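Local coordinates for protein L-talarate/galactarate dehydratase (Salmonella typhimurium, PDB 2PP3) that dehydrates L-talarate and galactarate to 5-keto-4-deoxy-D-glucarate and also epimerises L-talarate to galactarate, using one magnesium ion per subunit, at residues Phe78-Arg83 against Ala302-Gly307; Phe329-His334 against Leu347-Trp352. The protein carries 1 engineered substitution. All coordinates share one frame; numbering follows the deposited sequence.

Contact 1: residues Phe78-Arg83 against Ala302-Gly307; sequences FSYSKR and APRVGG. With LGT (L-glucaric acid), chain G.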
loop_
_atom_site.group_PDB
_atom_site.type_symbol
_atom_site.label_atom_id
_atom_site.label_comp_id
_atom_site.label_asym_id
_atom_site.label_seq_id
_atom_site.Cartn_x
_atom_site.Cartn_y
_atom_site.Cartn_z
ATOM N N PHE B 78 11.593 -4.189 -15.841
ATOM C CA PHE B 78 13.040 -4.333 -15.936
ATOM C C PHE B 78 13.811 -3.773 -14.756
ATOM O O PHE B 78 13.288 -2.999 -13.943
ATOM C CB PHE B 78 13.548 -3.664 -17.220
ATOM C CG PHE B 78 13.521 -2.161 -17.174
ATOM C CD1 PHE B 78 14.574 -1.449 -16.600
ATOM C CD2 PHE B 78 12.425 -1.456 -17.668
ATOM C CE1 PHE B 78 14.539 -0.051 -16.518
ATOM C CE2 PHE B 78 12.376 -0.057 -17.593
ATOM C CZ PHE B 78 13.434 0.647 -17.016
ATOM N N SER B 79 15.067 -4.197 -14.672
ATOM C CA SER B 79 15.993 -3.731 -13.657
ATOM C C SER B 79 17.240 -3.404 -14.467
ATOM O O SER B 79 17.263 -3.601 -15.687
ATOM C CB SER B 79 16.280 -4.815 -12.601
ATOM O OG SER B 79 16.798 -5.997 -13.177
ATOM N N TYR B 80 18.273 -2.901 -13.810
ATOM C CA TYR B 80 19.473 -2.531 -14.532
ATOM C C TYR B 80 20.676 -2.641 -13.627
ATOM O O TYR B 80 20.549 -2.915 -12.438
ATOM C CB TYR B 80 19.356 -1.087 -15.011
ATOM C CG TYR B 80 19.527 -0.087 -13.891
ATOM C CD1 TYR B 80 20.778 0.458 -13.601
ATOM C CD2 TYR B 80 18.451 0.271 -13.080
ATOM C CE1 TYR B 80 20.955 1.334 -12.525
ATOM C CE2 TYR B 80 18.613 1.144 -12.004
ATOM C CZ TYR B 80 19.866 1.671 -11.731
ATOM O OH TYR B 80 20.031 2.527 -10.662
ATOM N N SER B 81 21.844 -2.413 -14.206
ATOM C CA SER B 81 23.075 -2.440 -13.444
ATOM C C SER B 81 24.092 -1.543 -14.116
ATOM O O SER B 81 24.374 -1.691 -15.301
ATOM C CB SER B 81 23.624 -3.863 -13.344
ATOM O OG SER B 81 24.763 -3.891 -12.496
ATOM N N LYS B 82 24.605 -0.578 -13.367
ATOM C CA LYS B 82 25.629 0.315 -13.885
ATOM C C LYS B 82 26.925 -0.290 -13.356
ATOM O O LYS B 82 27.233 -0.175 -12.171
ATOM C CB LYS B 82 25.433 1.735 -13.351
ATOM C CG LYS B 82 24.233 2.451 -13.946
ATOM C CD LYS B 82 24.139 3.876 -13.434
ATOM C CE LYS B 82 22.898 4.580 -13.972
ATOM N NZ LYS B 82 22.777 5.966 -13.430
ATOM N N ARG B 83 27.647 -0.956 -14.249
ATOM C CA ARG B 83 28.897 -1.651 -13.950
ATOM C C ARG B 83 28.532 -3.086 -13.585
ATOM O O ARG B 83 27.391 -3.497 -13.793
ATOM C CB ARG B 83 29.687 -0.950 -12.831
ATOM C CG ARG B 83 30.170 0.438 -13.252
ATOM C CD ARG B 83 31.120 1.084 -12.251
ATOM N NE ARG B 83 31.605 2.381 -12.728
ATOM C CZ ARG B 83 30.886 3.503 -12.745
ATOM N NH1 ARG B 83 29.629 3.511 -12.308
ATOM N NH2 ARG B 83 31.422 4.627 -13.211
ATOM N N ALA B 302 13.417 1.790 -7.613
ATOM C CA ALA B 302 12.599 0.586 -7.700
ATOM C C ALA B 302 13.385 -0.635 -8.178
ATOM O O ALA B 302 13.315 -1.706 -7.572
ATOM C CB ALA B 302 11.382 0.831 -8.608
ATOM N N PRO B 303 14.123 -0.503 -9.287
ATOM C CA PRO B 303 14.884 -1.668 -9.749
ATOM C C PRO B 303 15.849 -2.180 -8.672
ATOM O O PRO B 303 15.937 -3.380 -8.431
ATOM C CB PRO B 303 15.616 -1.134 -10.974
ATOM C CG PRO B 303 14.642 -0.127 -11.521
ATOM C CD PRO B 303 14.194 0.595 -10.269
ATOM N N ARG B 304 16.539 -1.258 -8.004
ATOM C CA ARG B 304 17.506 -1.621 -6.970
ATOM C C ARG B 304 16.968 -2.172 -5.656
ATOM O O ARG B 304 17.638 -2.985 -5.019
ATOM C CB ARG B 304 18.412 -0.431 -6.661
ATOM C CG ARG B 304 19.581 -0.288 -7.622
ATOM C CD ARG B 304 20.419 0.937 -7.306
ATOM N NE ARG B 304 21.529 1.073 -8.241
ATOM C CZ ARG B 304 22.196 2.205 -8.446
ATOM N NH1 ARG B 304 21.861 3.300 -7.777
ATOM N NH2 ARG B 304 23.193 2.247 -9.327
ATOM N N VAL B 305 15.770 -1.750 -5.247
ATOM C CA VAL B 305 15.220 -2.217 -3.973
ATOM C C VAL B 305 14.342 -3.453 -4.057
ATOM O O VAL B 305 13.767 -3.882 -3.054
ATOM C CB VAL B 305 14.415 -1.106 -3.249
ATOM C CG1 VAL B 305 15.308 0.108 -3.011
ATOM C CG2 VAL B 305 13.166 -0.736 -4.061
ATOM N N GLY B 306 14.227 -4.026 -5.250
ATOM C CA GLY B 306 13.411 -5.216 -5.399
ATOM C C GLY B 306 12.107 -5.012 -6.158
ATOM O O GLY B 306 11.291 -5.929 -6.226
ATOM N N GLY B 307 11.902 -3.820 -6.716
ATOM C CA GLY B 307 10.688 -3.570 -7.483
ATOM C C GLY B 307 9.699 -2.556 -6.921
ATOM O O GLY B 307 9.983 -1.831 -5.962
HETATM O O1A LGT G . 21.850 10.169 -11.657
HETATM C C1 LGT G . 22.353 10.086 -10.526
HETATM O O1B LGT G . 21.749 10.388 -9.473
HETATM C C2 LGT G . 23.838 9.584 -10.410
HETATM O O2 LGT G . 24.173 9.246 -9.052
HETATM C C3 LGT G . 24.135 8.365 -11.296
HETATM O O3 LGT G . 23.575 7.198 -10.686
HETATM C C4 LGT G . 25.649 8.104 -11.515
HETATM O O4 LGT G . 26.268 7.782 -10.250
HETATM C C5 LGT G . 25.967 6.961 -12.506
HETATM O O5 LGT G . 25.346 7.262 -13.766
HETATM C C6 LGT G . 27.486 6.799 -12.726
HETATM O O6A LGT G . 28.062 5.923 -12.023
HETATM O O6B LGT G . 28.050 7.547 -13.564
#
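P303, Y80 and R304 carry this contact between strand 74-81, in the N-terminal domain, and the short helical turn 302-305 of the barrel domain. The pyrrolidine of P303 points at the strand: its CB lies 3.8 Å from CA of S79 and equally near CD2 of Y80, so it packs on backbone and ring together. The phenol of Y80 crosses the proline obliquely. With chi1 at 74°, its CG sits between the backbone N and the carbonyl carbon, and the ring reaches along the turn to R304. There the hydroxyl OH stands over the centre of the guanidinium face, 3.1 Å from CZ, while ring and guanidinium planes are inclined at 41°. An oxygen above that face is poorly placed for the N-H groups. Instead, OH is hydrogen-bonded to D301, and NH1 of R304 to the carbonyl of E278. Farther along the strand segment, K82 NZ donates to O5 of L-glucarate at 2.9 Å, and R83 NH1 meets O6A nearly straight, at 170°. Lying under the oxygen without bonding to it, the guanidinium may polarise the Y80 hydroxyl, whose partner D301 is credited with raising the basicity of the catalytic histidine, H328.

Contact 2: residues Phe329-His334 against Leu347-Trp352; sequences FAMEVH and LEHFEW. With LGT (L-glucaric acid), chain G.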
loop_
_atom_site.group_PDB
_atom_site.type_symbol
_atom_site.label_atom_id
_atom_site.label_comp_id
_atom_site.label_asym_id
_atom_site.label_seq_id
_atom_site.Cartn_x
_atom_site.Cartn_y
_atom_site.Cartn_z
ATOM N N PHE B 329 17.058 7.552 -11.223
ATOM C CA PHE B 329 17.080 6.909 -12.540
ATOM C C PHE B 329 15.693 6.399 -12.971
ATOM O O PHE B 329 14.663 6.908 -12.518
ATOM C CB PHE B 329 18.092 5.747 -12.492
ATOM C CG PHE B 329 18.610 5.309 -13.837
ATOM C CD1 PHE B 329 19.250 6.207 -14.683
ATOM C CD2 PHE B 329 18.490 3.981 -14.241
ATOM C CE1 PHE B 329 19.767 5.791 -15.915
ATOM C CE2 PHE B 329 19.003 3.554 -15.467
ATOM C CZ PHE B 329 19.644 4.463 -16.306
ATOM N N ALA B 330 15.698 5.402 -13.855
ATOM C CA ALA B 330 14.503 4.747 -14.398
ATOM C C ALA B 330 13.198 5.553 -14.373
ATOM O O ALA B 330 12.197 5.103 -13.808
ATOM C CB ALA B 330 14.298 3.406 -13.687
ATOM N N MET B 331 13.200 6.726 -15.002
ATOM C CA MET B 331 12.007 7.563 -15.019
ATOM C C MET B 331 10.790 6.874 -15.631
ATOM O O MET B 331 9.654 7.225 -15.312
ATOM C CB MET B 331 12.282 8.884 -15.748
ATOM C CG MET B 331 12.879 8.736 -17.131
ATOM S SD MET B 331 13.100 10.342 -17.932
ATOM C CE MET B 331 12.415 9.986 -19.559
ATOM N N GLU B 332 11.026 5.892 -16.494
ATOM C CA GLU B 332 9.935 5.156 -17.133
ATOM C C GLU B 332 9.034 4.500 -16.086
ATOM O O GLU B 332 7.830 4.338 -16.307
ATOM C CB GLU B 332 10.483 4.075 -18.073
ATOM C CG GLU B 332 11.174 4.590 -19.341
ATOM C CD GLU B 332 12.434 5.405 -19.064
ATOM O OE1 GLU B 332 13.138 5.118 -18.068
ATOM O OE2 GLU B 332 12.729 6.325 -19.859
ATOM N N VAL B 333 9.624 4.118 -14.956
ATOM C CA VAL B 333 8.874 3.493 -13.873
ATOM C C VAL B 333 8.573 4.495 -12.758
ATOM O O VAL B 333 7.451 4.570 -12.258
ATOM C CB VAL B 333 9.652 2.311 -13.251
ATOM C CG1 VAL B 333 8.876 1.736 -12.083
ATOM C CG2 VAL B 333 9.888 1.231 -14.303
ATOM N N HIS B 334 9.577 5.272 -12.376
ATOM C CA HIS B 334 9.399 6.232 -11.298
ATOM C C HIS B 334 8.390 7.354 -11.551
ATOM O O HIS B 334 7.903 7.963 -10.603
ATOM C CB HIS B 334 10.759 6.806 -10.890
ATOM C CG HIS B 334 11.713 5.766 -10.393
ATOM N ND1 HIS B 334 11.337 4.779 -9.505
ATOM C CD2 HIS B 334 13.023 5.552 -10.658
ATOM C CE1 HIS B 334 12.374 4.004 -9.247
ATOM N NE2 HIS B 334 13.410 4.451 -9.934
ATOM N N LEU B 347 11.400 14.157 -10.339
ATOM C CA LEU B 347 11.720 13.043 -11.218
ATOM C C LEU B 347 13.041 13.360 -11.910
ATOM O O LEU B 347 13.253 14.482 -12.369
ATOM C CB LEU B 347 10.622 12.854 -12.267
ATOM C CG LEU B 347 10.721 11.590 -13.125
ATOM C CD1 LEU B 347 10.529 10.381 -12.231
ATOM C CD2 LEU B 347 9.666 11.612 -14.237
ATOM N N GLU B 348 13.914 12.362 -11.992
ATOM C CA GLU B 348 15.226 12.525 -12.605
ATOM C C GLU B 348 15.252 12.097 -14.064
ATOM O O GLU B 348 14.826 10.994 -14.411
ATOM C CB GLU B 348 16.270 11.735 -11.807
ATOM C CG GLU B 348 17.649 11.690 -12.449
ATOM C CD GLU B 348 18.688 11.013 -11.568
ATOM O OE1 GLU B 348 18.402 9.920 -11.024
ATOM O OE2 GLU B 348 19.794 11.577 -11.430
ATOM N N HIS B 349 15.770 12.968 -14.922
ATOM C CA HIS B 349 15.822 12.659 -16.344
ATOM C C HIS B 349 17.176 12.282 -16.946
ATOM O O HIS B 349 18.204 12.923 -16.698
ATOM C CB HIS B 349 15.227 13.817 -17.154
ATOM C CG HIS B 349 15.479 13.712 -18.626
ATOM N ND1 HIS B 349 16.709 13.974 -19.190
ATOM C CD2 HIS B 349 14.670 13.338 -19.646
ATOM C CE1 HIS B 349 16.649 13.764 -20.492
ATOM N NE2 HIS B 349 15.423 13.376 -20.795
ATOM N N PHE B 350 17.134 11.223 -17.747
ATOM C CA PHE B 350 18.270 10.700 -18.497
ATOM C C PHE B 350 17.657 10.370 -19.854
ATOM O O PHE B 350 16.457 10.112 -19.939
ATOM C CB PHE B 350 18.805 9.399 -17.891
ATOM C CG PHE B 350 19.763 9.590 -16.751
ATOM C CD1 PHE B 350 19.300 9.738 -15.448
ATOM C CD2 PHE B 350 21.138 9.592 -16.981
ATOM C CE1 PHE B 350 20.195 9.880 -14.387
ATOM C CE2 PHE B 350 22.039 9.733 -15.928
ATOM C CZ PHE B 350 21.566 9.877 -14.630
ATOM N N GLU B 351 18.459 10.374 -20.910
ATOM C CA GLU B 351 17.945 10.033 -22.234
ATOM C C GLU B 351 18.374 8.604 -22.563
ATOM O O GLU B 351 17.816 7.957 -23.444
ATOM C CB GLU B 351 18.494 10.994 -23.293
ATOM C CG GLU B 351 20.013 11.011 -23.402
ATOM C CD GLU B 351 20.655 12.048 -22.503
ATOM O OE1 GLU B 351 20.306 12.108 -21.305
ATOM O OE2 GLU B 351 21.513 12.806 -22.998
ATOM N N TRP B 352 19.363 8.123 -21.819
ATOM C CA TRP B 352 19.932 6.798 -22.002
ATOM C C TRP B 352 18.971 5.688 -22.401
ATOM O O TRP B 352 19.249 4.942 -23.339
ATOM C CB TRP B 352 20.678 6.382 -20.734
ATOM C CG TRP B 352 21.800 7.309 -20.364
ATOM C CD1 TRP B 352 22.223 8.408 -21.060
ATOM C CD2 TRP B 352 22.638 7.222 -19.206
ATOM N NE1 TRP B 352 23.270 9.011 -20.404
ATOM C CE2 TRP B 352 23.545 8.304 -19.263
ATOM C CE3 TRP B 352 22.710 6.335 -18.124
ATOM C CZ2 TRP B 352 24.513 8.522 -18.279
ATOM C CZ3 TRP B 352 23.671 6.551 -17.146
ATOM C CH2 TRP B 352 24.560 7.637 -17.230
HETATM O O1A LGT G . 21.850 10.169 -11.657
HETATM C C1 LGT G . 22.353 10.086 -10.526
HETATM O O1B LGT G . 21.749 10.388 -9.473
HETATM C C2 LGT G . 23.838 9.584 -10.410
HETATM O O2 LGT G . 24.173 9.246 -9.052
HETATM C C3 LGT G . 24.135 8.365 -11.296
HETATM O O3 LGT G . 23.575 7.198 -10.686
HETATM C C4 LGT G . 25.649 8.104 -11.515
HETATM O O4 LGT G . 26.268 7.782 -10.250
HETATM C C5 LGT G . 25.967 6.961 -12.506
HETATM O O5 LGT G . 25.346 7.262 -13.766
HETATM C C6 LGT G . 27.486 6.799 -12.726
HETATM O O6A LGT G . 28.062 5.923 -12.023
HETATM O O6B LGT G . 28.050 7.547 -13.564
HETATM O O HOH W 1 13.733 9.547 -11.284
#
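The carboxylate of E348 is gripped at both oxygens. OE1 accepts the backbone N-H of F329 at 2.7 Å, on its anti side and somewhat out of the carboxylate plane, with a fairly straight N-H...O angle of 163°. OE2 faces K195 in a salt bridge, is hydrogen-bonded to OG1 of T167, and lies 2.5 Å from O1A of L-glucarate. A nearly fully extended side chain, CG anti to the backbone N (chi1 173°), carries the carboxylate from the strand to the ligand. A water bridges the two backbones, accepting from N of E348 and donating to O of F329.

Beyond the carboxylate the contact is aromatic. F329 presents its edge to the face of F350 in a T-shaped pair, with centroids 5.1 Å apart and planes at 74°. The same ring meets the indole obliquely, CE1 of F329 lying 3.7 Å from CE3 of W352, and the rim of F350 in turn borders O1A. M331 packs on the strand: CB is 3.6 Å from the carbonyl O of E348, and SD runs alongside the H349 imidazole, meeting it obliquely. L347 closes this end, its CD1 against CB of H334.

The loop residue F329, just before helix 331-339, thus backs a wall of the substrate pocket in a mandelate racemase-type enolase-superfamily barrel, a wall formed by residues at and after the end of strand 346-349: E348 and F350 at the C1 carboxylate of the acid sugar, W352 near O5.

Contacts 1 and 2, with centres about 12 Å apart, meet directly around F329. CE2 of Y80 approaches CD2 of F329 to 3.6 Å, and K82 adds a cation-pi interaction with the same ring, so this phenylalanine joins the strand of contact 1 to the aromatic group of contact 2. CE of K82 also touches CZ3 of W352 at 3.8 Å. L-glucarate spans both: R83 holds the C6 carboxylate, while E348 lies beside that at C1, and K82 binds O5 and, weakly, O3 between them. Both domains therefore contribute to the pocket, their side chains meeting along the ligand, with H328 beside both Y80 and F329.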